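Local coordinates for cadherin-23 (Mus musculus, PDB 5UZ8), which probably serves as a calcium-dependent adhesion protein in hearing and mechanotransduction, with calcium ions bound at the junctions of its cadherin repeats, at residues I106-D111 with D142-N147. Residues are numbered along the deposited sequence; the frame is centred on the assembly and turned at random.
Sequences IVDIND and DADSGN. With CA (calcium ion), chain J; CA (calcium ion), chain I; CA (calcium ion), chain K.
Asp144 and Asp111 meet through a shared calcium ion, and the junction of two successive cadherin repeats illustrates how metals can join acidic side chains that would otherwise probably repel. Coordination dominates. The carboxylate of Asp144 bridges two calcium ions: OD1 binds the calcium ion of chain J at 2.3 Å, and OD2 binds that of chain I at 2.4 Å. From 106-111, Asp108 OD1, the backbone O of Ile109 and Asp111 OD1 bind the chain J ion alongside Asp144 OD1, and Glu21 and Glu77 of the preceding repeat complete the shell of that ion. Asp111 is a bridge too, its OD2 reaching the calcium ion of chain K, where two waters bind as well. The carboxylate planes of Asp111 and Asp144 are 19° apart, with their OD1 atoms 3.0 Å from each other. At the chain I ion, Asn110 presents its amide OD1 beside Asp144 OD2 (2.9 Å), the two planes turned 76° from each other; Asp142 grips the same ion with both oxygens, and Asn112, Phe148 and Asp193 contribute further ligands. Asn110 ND2 is left for Asn201.

Hydrogen bonding supplements the metals. Asp108 is turned toward 142-147, its CG trans to the main-chain nitrogen (chi1 -178°), and divides its oxygens: OD1 goes to calcium, while OD2 accepts from Ser145 N at 3.0 Å, the N-H arriving from above the carboxylate plane. Within 142-147, Asp142 OD1 accepts from Asp144 N in an Asx turn, which ties one calcium ligand to the next.

The close oxygen pairs at the two ions are thus bridged by metal, which probably offsets their repulsion. Loss of calcium would probably leave these carboxylates repelling one another, consistent with the calcium-dependent stiffness of cadherin linkers.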
loop_
_atom_site.group_PDB
_atom_site.type_symbol
_atom_site.label_atom_id
_atom_site.label_comp_id
_atom_site.label_asym_id
_atom_site.label_seq_id
_atom_site.Cartn_x
_atom_site.Cartn_y
_atom_site.Cartn_z
ATOM N N ILE A 106 24.751 3.661 23.259
ATOM C CA ILE A 106 24.591 3.647 21.807
ATOM C C ILE A 106 23.360 4.483 21.423
ATOM O O ILE A 106 22.307 4.388 22.058
ATOM C CB ILE A 106 24.535 2.207 21.252
ATOM C CG1 ILE A 106 25.727 1.374 21.732
ATOM C CG2 ILE A 106 24.521 2.212 19.737
ATOM C CD1 ILE A 106 27.059 2.075 21.548
ATOM N N VAL A 107 23.499 5.292 20.374
ATOM C CA VAL A 107 22.450 6.219 19.941
ATOM C C VAL A 107 21.898 5.718 18.617
ATOM O O VAL A 107 22.657 5.440 17.680
ATOM C CB VAL A 107 23.025 7.613 19.743
ATOM C CG1 VAL A 107 21.971 8.581 19.221
ATOM C CG2 VAL A 107 23.606 8.112 21.059
ATOM N N ASP A 108 20.579 5.582 18.561
ATOM C CA ASP A 108 19.881 5.147 17.354
ATOM C C ASP A 108 20.021 6.213 16.271
ATOM O O ASP A 108 19.826 7.416 16.530
ATOM C CB ASP A 108 18.398 4.960 17.716
ATOM C CG ASP A 108 17.527 4.455 16.575
ATOM O OD1 ASP A 108 17.980 3.617 15.749
ATOM O OD2 ASP A 108 16.326 4.852 16.570
ATOM N N ILE A 109 20.296 5.774 15.056
ATOM C CA ILE A 109 20.144 6.613 13.853
ATOM C C ILE A 109 19.047 6.022 12.966
ATOM O O ILE A 109 18.675 4.856 13.108
ATOM C CB ILE A 109 21.474 6.788 13.052
ATOM C CG1 ILE A 109 21.815 5.537 12.252
ATOM C CG2 ILE A 109 22.618 7.210 13.971
ATOM C CD1 ILE A 109 23.128 5.594 11.477
ATOM N N ASN A 110 18.526 6.824 12.055
ATOM C CA ASN A 110 17.440 6.404 11.215
ATOM C C ASN A 110 17.969 5.652 10.001
ATOM O O ASN A 110 17.951 6.164 8.869
ATOM C CB ASN A 110 16.562 7.591 10.805
ATOM C CG ASN A 110 15.280 7.147 10.129
ATOM O OD1 ASN A 110 14.830 6.034 10.350
ATOM N ND2 ASN A 110 14.691 8.005 9.318
ATOM N N ASP A 111 18.404 4.415 10.248
ATOM C CA ASP A 111 19.013 3.579 9.208
ATOM C C ASP A 111 18.128 2.422 8.709
ATOM O O ASP A 111 18.596 1.594 7.916
ATOM C CB ASP A 111 20.424 3.097 9.622
ATOM C CG ASP A 111 20.454 2.263 10.909
ATOM O OD1 ASP A 111 19.505 2.280 11.731
ATOM O OD2 ASP A 111 21.513 1.636 11.164
ATOM N N ASP A 142 8.938 -0.724 11.073
ATOM C CA ASP A 142 10.205 0.011 11.045
ATOM C C ASP A 142 11.050 -0.420 12.257
ATOM O O ASP A 142 10.629 -0.294 13.401
ATOM C CB ASP A 142 9.947 1.494 11.047
ATOM C CG ASP A 142 11.199 2.321 10.734
ATOM O OD1 ASP A 142 12.193 2.231 11.493
ATOM O OD2 ASP A 142 11.164 3.167 9.805
ATOM N N ALA A 143 12.249 -0.907 11.975
ATOM C CA ALA A 143 13.144 -1.465 12.994
ATOM C C ALA A 143 13.901 -0.467 13.888
ATOM O O ALA A 143 14.526 -0.890 14.853
ATOM C CB ALA A 143 14.134 -2.413 12.310
ATOM N N ASP A 144 13.804 0.838 13.623
ATOM C CA ASP A 144 14.424 1.840 14.486
ATOM C C ASP A 144 13.588 2.046 15.761
ATOM O O ASP A 144 12.701 1.233 16.071
ATOM C CB ASP A 144 14.624 3.145 13.703
ATOM C CG ASP A 144 15.552 2.962 12.515
ATOM O OD1 ASP A 144 16.646 2.395 12.695
ATOM O OD2 ASP A 144 15.163 3.338 11.394
ATOM N N SER A 145 13.897 3.103 16.486
ATOM C CA SER A 145 13.250 3.442 17.732
ATOM C C SER A 145 12.742 4.888 17.724
ATOM O O SER A 145 13.183 5.732 16.945
ATOM C CB SER A 145 14.203 3.194 18.891
ATOM O OG SER A 145 14.480 1.770 18.955
ATOM N N GLY A 146 11.779 5.148 18.590
ATOM C CA GLY A 146 11.274 6.494 18.776
ATOM C C GLY A 146 10.746 7.053 17.464
ATOM O O GLY A 146 10.104 6.344 16.733
ATOM N N ASN A 147 10.996 8.333 17.216
ATOM C CA ASN A 147 10.450 9.013 16.015
ATOM C C ASN A 147 10.898 8.369 14.708
ATOM O O ASN A 147 10.148 8.348 13.739
ATOM C CB ASN A 147 10.786 10.499 15.974
ATOM C CG ASN A 147 9.681 11.308 15.339
ATOM O OD1 ASN A 147 8.598 11.387 15.933
ATOM N ND2 ASN A 147 9.912 11.896 14.159
HETATM CA CA CA J . 18.611 2.511 13.910
HETATM CA CA CA I . 13.267 4.247 10.271
HETATM CA CA CA K . 21.194 -0.112 12.709
HETATM O O HOH W 1 20.026 -1.430 11.140
HETATM O O HOH W 2 23.209 -1.029 11.652
#